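Local coordinates for protein pseudopodium-enriched atypical kinase 1 (Homo sapiens, PDB 6BHC) that acts as a pseudokinase, keeping a protein kinase fold with an unusual catalytic cleft, pairs into a dimer, and probably serves in signalling as a scaffold, at residues L166-H169 / G170-D174; L285-M289 / L290-N294; Q379-L382 / D383-T387. The protein carries 1 engineered substitution. All coordinates share one frame; numbering follows the deposited sequence.

Contact 1. Residues L166-H169 / G170-D174; sequences LAQH and GKSPD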
loop_
_atom_site.group_PDB
_atom_site.type_symbol
_atom_site.label_atom_id
_atom_site.label_comp_id
_atom_site.label_asym_id
_atom_site.label_seq_id
_atom_site.Cartn_x
_atom_site.Cartn_y
_atom_site.Cartn_z
ATOM N N LEU A 166 -18.313 -5.149 31.987
ATOM C CA LEU A 166 -19.650 -5.715 32.134
ATOM C C LEU A 166 -20.709 -4.790 31.546
ATOM O O LEU A 166 -21.623 -5.249 30.849
ATOM C CB LEU A 166 -19.943 -6.006 33.605
ATOM C CG LEU A 166 -21.326 -6.595 33.901
ATOM C CD1 LEU A 166 -21.543 -7.892 33.131
ATOM C CD2 LEU A 166 -21.509 -6.815 35.394
ATOM N N ALA A 167 -20.600 -3.486 31.807
ATOM C CA ALA A 167 -21.591 -2.547 31.291
ATOM C C ALA A 167 -21.482 -2.398 29.778
ATOM O O ALA A 167 -22.500 -2.263 29.089
ATOM C CB ALA A 167 -21.439 -1.190 31.977
ATOM N N GLN A 168 -20.258 -2.417 29.242
ATOM C CA GLN A 168 -20.090 -2.302 27.797
ATOM C C GLN A 168 -20.599 -3.539 27.069
ATOM O O GLN A 168 -21.064 -3.436 25.928
ATOM C CB GLN A 168 -18.622 -2.050 27.454
ATOM C CG GLN A 168 -18.174 -0.614 27.684
ATOM C CD GLN A 168 -18.873 0.369 26.763
ATOM O OE1 GLN A 168 -18.913 0.179 25.547
ATOM N NE2 GLN A 168 -19.436 1.424 27.341
ATOM N N HIS A 169 -20.515 -4.710 27.702
ATOM C CA HIS A 169 -21.077 -5.912 27.095
ATOM C C HIS A 169 -22.593 -5.805 26.983
ATOM O O HIS A 169 -23.180 -6.235 25.985
ATOM C CB HIS A 169 -20.675 -7.144 27.906
ATOM C CG HIS A 169 -20.974 -8.443 27.223
ATOM N ND1 HIS A 169 -20.711 -9.665 27.802
ATOM C CD2 HIS A 169 -21.508 -8.710 26.007
ATOM C CE1 HIS A 169 -21.073 -10.631 26.975
ATOM N NE2 HIS A 169 -21.561 -10.077 25.879
ATOM N N GLY A 170 -23.238 -5.214 27.990
ATOM C CA GLY A 170 -24.677 -5.025 27.927
ATOM C C GLY A 170 -25.087 -3.941 26.948
ATOM O O GLY A 170 -26.096 -4.076 26.252
ATOM N N LYS A 171 -24.311 -2.857 26.878
ATOM C CA LYS A 171 -24.659 -1.743 26.002
ATOM C C LYS A 171 -24.261 -2.012 24.555
ATOM O O LYS A 171 -25.044 -1.749 23.635
ATOM C CB LYS A 171 -23.998 -0.455 26.501
ATOM C CG LYS A 171 -24.225 0.753 25.603
ATOM C CD LYS A 171 -23.460 1.971 26.098
ATOM C CE LYS A 171 -23.657 3.163 25.170
ATOM N NZ LYS A 171 -25.084 3.586 25.079
ATOM N N SER A 172 -23.054 -2.532 24.332
ATOM C CA SER A 172 -22.524 -2.774 22.990
ATOM C C SER A 172 -22.074 -4.224 22.889
ATOM O O SER A 172 -20.873 -4.520 22.957
ATOM C CB SER A 172 -21.370 -1.821 22.673
ATOM O OG SER A 172 -21.752 -0.473 22.882
ATOM N N PRO A 173 -23.013 -5.159 22.714
ATOM C CA PRO A 173 -22.613 -6.572 22.625
ATOM C C PRO A 173 -21.829 -6.900 21.367
ATOM O O PRO A 173 -20.960 -7.780 21.409
ATOM C CB PRO A 173 -23.954 -7.319 22.668
ATOM C CG PRO A 173 -24.941 -6.336 22.132
ATOM C CD PRO A 173 -24.471 -4.986 22.602
ATOM N N ASP A 174 -22.104 -6.222 20.251
ATOM C CA ASP A 174 -21.381 -6.516 19.017
ATOM C C ASP A 174 -19.912 -6.134 19.131
ATOM O O ASP A 174 -19.031 -6.898 18.721
ATOM C CB ASP A 174 -22.033 -5.788 17.842
ATOM C CG ASP A 174 -23.452 -6.247 17.587
ATOM O OD1 ASP A 174 -24.053 -6.857 18.495
ATOM O OD2 ASP A 174 -23.967 -5.995 16.480
#

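Contact 2. Residues L285-M289 / L290-N294; sequences LIYEM and LHLPN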
loop_
_atom_site.group_PDB
_atom_site.type_symbol
_atom_site.label_atom_id
_atom_site.label_comp_id
_atom_site.label_asym_id
_atom_site.label_seq_id
_atom_site.Cartn_x
_atom_site.Cartn_y
_atom_site.Cartn_z
ATOM N N LEU A 285 -12.578 -20.531 29.189
ATOM C CA LEU A 285 -12.301 -19.103 29.070
ATOM C C LEU A 285 -13.355 -18.390 28.235
ATOM O O LEU A 285 -13.628 -17.207 28.466
ATOM C CB LEU A 285 -10.916 -18.882 28.465
ATOM C CG LEU A 285 -9.722 -19.377 29.280
ATOM C CD1 LEU A 285 -8.424 -18.999 28.584
ATOM C CD2 LEU A 285 -9.762 -18.817 30.692
ATOM N N ILE A 286 -13.952 -19.083 27.262
ATOM C CA ILE A 286 -14.977 -18.461 26.429
ATOM C C ILE A 286 -16.164 -18.032 27.278
ATOM O O ILE A 286 -16.691 -16.924 27.123
ATOM C CB ILE A 286 -15.405 -19.416 25.301
ATOM C CG1 ILE A 286 -14.250 -19.639 24.325
ATOM C CG2 ILE A 286 -16.628 -18.871 24.576
ATOM C CD1 ILE A 286 -14.611 -20.516 23.149
ATOM N N TYR A 287 -16.599 -18.899 28.194
ATOM C CA TYR A 287 -17.686 -18.537 29.097
ATOM C C TYR A 287 -17.297 -17.365 29.990
ATOM O O TYR A 287 -18.085 -16.432 30.180
ATOM C CB TYR A 287 -18.084 -19.746 29.943
ATOM C CG TYR A 287 -19.000 -20.728 29.247
ATOM C CD1 TYR A 287 -18.501 -21.662 28.344
ATOM C CD2 TYR A 287 -20.365 -20.731 29.505
ATOM C CE1 TYR A 287 -19.341 -22.565 27.713
ATOM C CE2 TYR A 287 -21.210 -21.628 28.881
ATOM C CZ TYR A 287 -20.694 -22.542 27.988
ATOM O OH TYR A 287 -21.541 -23.432 27.370
ATOM N N GLU A 288 -16.082 -17.395 30.544
ATOM C CA GLU A 288 -15.669 -16.357 31.484
ATOM C C GLU A 288 -15.504 -15.008 30.794
ATOM O O GLU A 288 -15.899 -13.973 31.345
ATOM C CB GLU A 288 -14.374 -16.775 32.183
ATOM C CG GLU A 288 -14.539 -17.999 33.075
ATOM C CD GLU A 288 -13.254 -18.404 33.774
ATOM O OE1 GLU A 288 -12.169 -18.253 33.174
ATOM O OE2 GLU A 288 -13.332 -18.874 34.929
ATOM N N MET A 289 -14.930 -14.996 29.589
ATOM C CA MET A 289 -14.804 -13.751 28.839
ATOM C C MET A 289 -16.157 -13.175 28.445
ATOM O O MET A 289 -16.260 -11.964 28.220
ATOM C CB MET A 289 -13.944 -13.968 27.595
ATOM C CG MET A 289 -12.495 -14.291 27.911
ATOM S SD MET A 289 -11.464 -14.398 26.439
ATOM C CE MET A 289 -11.513 -12.701 25.869
ATOM N N LEU A 290 -17.192 -14.007 28.356
ATOM C CA LEU A 290 -18.547 -13.539 28.108
ATOM C C LEU A 290 -19.307 -13.254 29.399
ATOM O O LEU A 290 -20.544 -13.257 29.394
ATOM C CB LEU A 290 -19.307 -14.556 27.255
ATOM C CG LEU A 290 -18.726 -14.756 25.856
ATOM C CD1 LEU A 290 -19.504 -15.817 25.099
ATOM C CD2 LEU A 290 -18.708 -13.441 25.086
ATOM N N HIS A 291 -18.589 -13.018 30.499
ATOM C CA HIS A 291 -19.181 -12.675 31.792
ATOM C C HIS A 291 -20.116 -13.768 32.299
ATOM O O HIS A 291 -21.120 -13.492 32.959
ATOM C CB HIS A 291 -19.900 -11.325 31.729
ATOM C CG HIS A 291 -18.993 -10.182 31.401
ATOM N ND1 HIS A 291 -18.913 -9.632 30.140
ATOM C CD2 HIS A 291 -18.105 -9.500 32.164
ATOM C CE1 HIS A 291 -18.026 -8.653 30.143
ATOM N NE2 HIS A 291 -17.520 -8.553 31.360
ATOM N N LEU A 292 -19.785 -15.015 32.000
ATOM C CA LEU A 292 -20.495 -16.165 32.525
ATOM C C LEU A 292 -19.585 -16.949 33.465
ATOM O O LEU A 292 -18.360 -16.915 33.317
ATOM C CB LEU A 292 -20.973 -17.084 31.395
ATOM C CG LEU A 292 -21.830 -16.429 30.311
ATOM C CD1 LEU A 292 -22.096 -17.407 29.178
ATOM C CD2 LEU A 292 -23.133 -15.916 30.902
ATOM N N PRO A 293 -20.142 -17.653 34.444
ATOM C CA PRO A 293 -19.297 -18.454 35.333
ATOM C C PRO A 293 -18.702 -19.648 34.603
ATOM O O PRO A 293 -19.127 -20.024 33.508
ATOM C CB PRO A 293 -20.262 -18.902 36.437
ATOM C CG PRO A 293 -21.605 -18.863 35.797
ATOM C CD PRO A 293 -21.565 -17.724 34.818
ATOM N N ASN A 294 -17.680 -20.227 35.225
ATOM C CA ASN A 294 -17.121 -21.493 34.787
ATOM C C ASN A 294 -18.238 -22.533 34.703
ATOM O O ASN A 294 -18.915 -22.784 35.711
ATOM C CB ASN A 294 -16.032 -21.940 35.763
ATOM C CG ASN A 294 -15.371 -23.255 35.368
ATOM O OD1 ASN A 294 -15.661 -23.834 34.323
ATOM N ND2 ASN A 294 -14.460 -23.725 36.212
#

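Contact 3. Residues Q379-L382 / D383-T387; sequences QNWL and DIKRT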
loop_
_atom_site.group_PDB
_atom_site.type_symbol
_atom_site.label_atom_id
_atom_site.label_comp_id
_atom_site.label_asym_id
_atom_site.label_seq_id
_atom_site.Cartn_x
_atom_site.Cartn_y
_atom_site.Cartn_z
ATOM N N GLN A 379 -14.375 -21.145 -3.172
ATOM C CA GLN A 379 -13.267 -20.543 -3.906
ATOM C C GLN A 379 -13.621 -19.143 -4.391
ATOM O O GLN A 379 -12.776 -18.242 -4.367
ATOM C CB GLN A 379 -12.863 -21.432 -5.082
ATOM C CG GLN A 379 -11.599 -20.974 -5.795
ATOM C CD GLN A 379 -10.371 -21.057 -4.909
ATOM O OE1 GLN A 379 -9.847 -22.141 -4.654
ATOM N NE2 GLN A 379 -9.905 -19.907 -4.434
ATOM N N ASN A 380 -14.864 -18.942 -4.841
ATOM C CA ASN A 380 -15.285 -17.609 -5.257
ATOM C C ASN A 380 -15.251 -16.636 -4.087
ATOM O O ASN A 380 -14.835 -15.482 -4.241
ATOM C CB ASN A 380 -16.685 -17.662 -5.870
ATOM C CG ASN A 380 -16.725 -18.448 -7.165
ATOM O OD1 ASN A 380 -15.693 -18.691 -7.793
ATOM N ND2 ASN A 380 -17.923 -18.850 -7.575
ATOM N N TRP A 381 -15.679 -17.088 -2.906
ATOM C CA TRP A 381 -15.612 -16.237 -1.723
ATOM C C TRP A 381 -14.170 -15.865 -1.395
ATOM O O TRP A 381 -13.882 -14.713 -1.053
ATOM C CB TRP A 381 -16.274 -16.935 -0.534
ATOM C CG TRP A 381 -16.274 -16.112 0.718
ATOM C CD1 TRP A 381 -17.258 -15.268 1.143
ATOM C CD2 TRP A 381 -15.239 -16.051 1.706
ATOM N NE1 TRP A 381 -16.900 -14.688 2.337
ATOM C CE2 TRP A 381 -15.664 -15.152 2.702
ATOM C CE3 TRP A 381 -13.993 -16.672 1.845
ATOM C CZ2 TRP A 381 -14.889 -14.855 3.820
ATOM C CZ3 TRP A 381 -13.225 -16.376 2.955
ATOM C CH2 TRP A 381 -13.674 -15.476 3.927
ATOM N N LEU A 382 -13.250 -16.827 -1.503
ATOM C CA LEU A 382 -11.843 -16.554 -1.220
ATOM C C LEU A 382 -11.266 -15.544 -2.205
ATOM O O LEU A 382 -10.566 -14.604 -1.810
ATOM C CB LEU A 382 -11.037 -17.852 -1.257
ATOM C CG LEU A 382 -10.933 -18.642 0.044
ATOM C CD1 LEU A 382 -10.231 -19.970 -0.192
ATOM C CD2 LEU A 382 -10.198 -17.828 1.096
ATOM N N ASP A 383 -11.547 -15.730 -3.497
ATOM C CA ASP A 383 -10.975 -14.849 -4.511
ATOM C C ASP A 383 -11.447 -13.411 -4.330
ATOM O O ASP A 383 -10.669 -12.467 -4.510
ATOM C CB ASP A 383 -11.327 -15.364 -5.907
ATOM C CG ASP A 383 -10.744 -16.739 -6.186
ATOM O OD1 ASP A 383 -9.719 -17.089 -5.562
ATOM O OD2 ASP A 383 -11.305 -17.468 -7.031
ATOM N N ILE A 384 -12.716 -13.225 -3.959
ATOM C CA ILE A 384 -13.243 -11.879 -3.759
ATOM C C ILE A 384 -12.652 -11.250 -2.503
ATOM O O ILE A 384 -12.246 -10.083 -2.511
ATOM C CB ILE A 384 -14.780 -11.914 -3.708
ATOM C CG1 ILE A 384 -15.347 -12.339 -5.064
ATOM C CG2 ILE A 384 -15.337 -10.562 -3.289
ATOM C CD1 ILE A 384 -16.859 -12.406 -5.102
ATOM N N LYS A 385 -12.593 -12.011 -1.406
ATOM C CA LYS A 385 -12.064 -11.469 -0.158
ATOM C C LYS A 385 -10.580 -11.144 -0.275
ATOM O O LYS A 385 -10.117 -10.137 0.272
ATOM C CB LYS A 385 -12.309 -12.450 0.989
ATOM C CG LYS A 385 -13.772 -12.590 1.375
ATOM C CD LYS A 385 -14.267 -11.379 2.153
ATOM C CE LYS A 385 -13.583 -11.284 3.509
ATOM N NZ LYS A 385 -14.118 -10.165 4.335
ATOM N N ARG A 386 -9.818 -11.982 -0.983
ATOM C CA ARG A 386 -8.403 -11.686 -1.188
ATOM C C ARG A 386 -8.225 -10.425 -2.022
ATOM O O ARG A 386 -7.306 -9.633 -1.781
ATOM C CB ARG A 386 -7.703 -12.871 -1.855
ATOM C CG ARG A 386 -7.552 -14.093 -0.967
ATOM C CD ARG A 386 -6.535 -15.057 -1.553
ATOM N NE ARG A 386 -6.329 -16.229 -0.710
ATOM C CZ ARG A 386 -6.733 -17.456 -1.022
ATOM N NH1 ARG A 386 -7.363 -17.677 -2.168
ATOM N NH2 ARG A 386 -6.500 -18.464 -0.194
ATOM N N THR A 387 -9.098 -10.223 -3.011
ATOM C CA THR A 387 -9.032 -9.015 -3.826
ATOM C C THR A 387 -9.351 -7.776 -2.998
ATOM O O THR A 387 -8.660 -6.756 -3.105
ATOM C CB THR A 387 -9.991 -9.131 -5.012
ATOM O OG1 THR A 387 -9.644 -10.280 -5.795
ATOM C CG2 THR A 387 -9.922 -7.889 -5.885
#

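Contact 1. Residues L166-H169 / G170-D174
The C-terminal end of helix 166-171 and the turn into helix 173-194 are built here, with H169 and P173 meeting at the join. Three main-chain bonds of the i to i+4 kind close the short helix: G170 N to L166 O, K171 N to A167 O, and the shortest, S172 N to Q168 O at 2.7 Å. The series stops at P173, which has no N-H to offer H169 O. Instead P173 CA sits 3.4 Å from H169 O and P173 CB 3.6 Å from it, while S172 (phi -127°) swings the chain out of the helical path. H169 carries its ring on a CG turned away from the backbone N (chi1 -169°). P173 CA then lies at the edge of the imidazole, near its plane, 4.2 Å from H169 CD2. Both ring nitrogens of this buried histidine are occupied, NE2 by the carboxylate of E177 and ND1 by H291; the negative charge of E177 is likely to raise the pKa of the ring. The ring of Y176 also meets the imidazole, their planes about 35° apart. On the exposed side Q168 is bent at chi2, which brings its amide forward, toward the helix end: Q168 OE1 comes within 3.9 Å of S172 OG, and Q168 NE2 lies 4.2 Å from K171 CD. S172 holds the N-cap position of the next helix without a capping bond from its hydroxyl. A proline in the first turn of a helix is a familiar start, and this helix-to-helix corner belongs to the helical C-lobe of the kinase fold.

Contact 2. Residues L285-M289 / L290-N294
A Schellman motif ends helix 277-289, and Y287 and L292 supply the apolar contact that commonly accompanies it. H291, with positive phi (60°), is the C-prime residue; it lets L292 N turn back to Y287 O at 2.9 Å and H291 N to E288 O at 3.0 Å. The second bond comes from well above the carbonyl plane of E288, whereas the first is tilted only moderately from that of Y287. L290 N still bonds I286 O in helical fashion and adds a weak bond to Y287 O. The side chains follow this reversal. Y287 CG lies beside its own backbone N, opposite the carbonyl carbon (chi1 -81°), and the phenol crosses L292 obliquely, so that Y287 CD2 meets L292 CD1 at 3.8 Å. Its hydroxyl reaches beyond the turn to P313 O and Q326. L290, extended at chi2, lays CD1 4.2 Å from I286 CG2, and this pair faces inward, I286 reaching L328 and L332 of helix 322-332. M289, bent at chi3, packs against V180 and L184 of helix 173-194, the latter also touched by I286. E288 is stretched beyond CG and runs beside N294, pointing the same way. Their carboxylate and amide planes stand 70° apart, and the acid itself is held by a salt bridge to R263. N294 OD1 caps helix 295-298 through a weak bond to F296 N. The H291 ring meets that of Y176, with NE2 bonded to V162 O. Within the turn, E288 CA directs its hydrogen at L292 O, a CA-H...O contact of 3.3 Å.

Contact 3. Residues Q379-L382 / D383-T387
K385 lies over the indole of W381 one helical turn along helix 371-396, a CH-pi contact in which K385 CG stands 3.5 Å from the centroid of the six-membered ring and 17° off its normal. The bends of the lysine at chi2 (-75°) and chi3 fold its chain across the ring, with K385 CE 3.8 Å from W381 CZ2. If an alanine stood at W381, the aliphatic part of K385 would probably lose the surface it rests on and be free to turn, and a gap would open beside L423. On another side of the helix, Q379 NE2 gives a bond of 3.0 Å to D383 OD1, met from above the carboxylate plane although amide and carboxylate are only 18° apart. Close by, L382 CD2 sits over one face of the R386 guanidinium, offset toward its rim, 4.1 Å from R386 CZ. T387 OG1 and T387 N reach D383 O from opposite faces of its carbonyl.

Farther out, D383 forms a salt bridge with R21, and R386 NE is bonded to L415 O at the end of helix 406-417, which fixes both charged groups. Helix 371-396 thus packs on helix 16-39, through R21, T25 and L28, and on helix 420-430, through T420 and L423, while N380, D383, I384 and T387 pack on V16 and I20 of the second subunit.

In the fold
Contacts 1 and 2 touch each other, their centres 14 Å apart: H169 ND1 and H291 ND1 stand 3.0 Å from one another in a probable hydrogen bond, and H169 CE1 packs 3.6 Å from L290 O. The corner before helix 173-194 is thereby joined to the end of helix 277-289, and Y176, bonded to M289 O, ties the two again. Contact 3 lies apart, about 32 Å from contact 1 and 34 Å from contact 2 between centres, with nearest atoms about 16 and 20 Å away. Contacts 1 and 2 lie in the helical part of the kinase fold; contact 3 lies on helix 371-396, where the second subunit packs, consistent with a role in dimerisation.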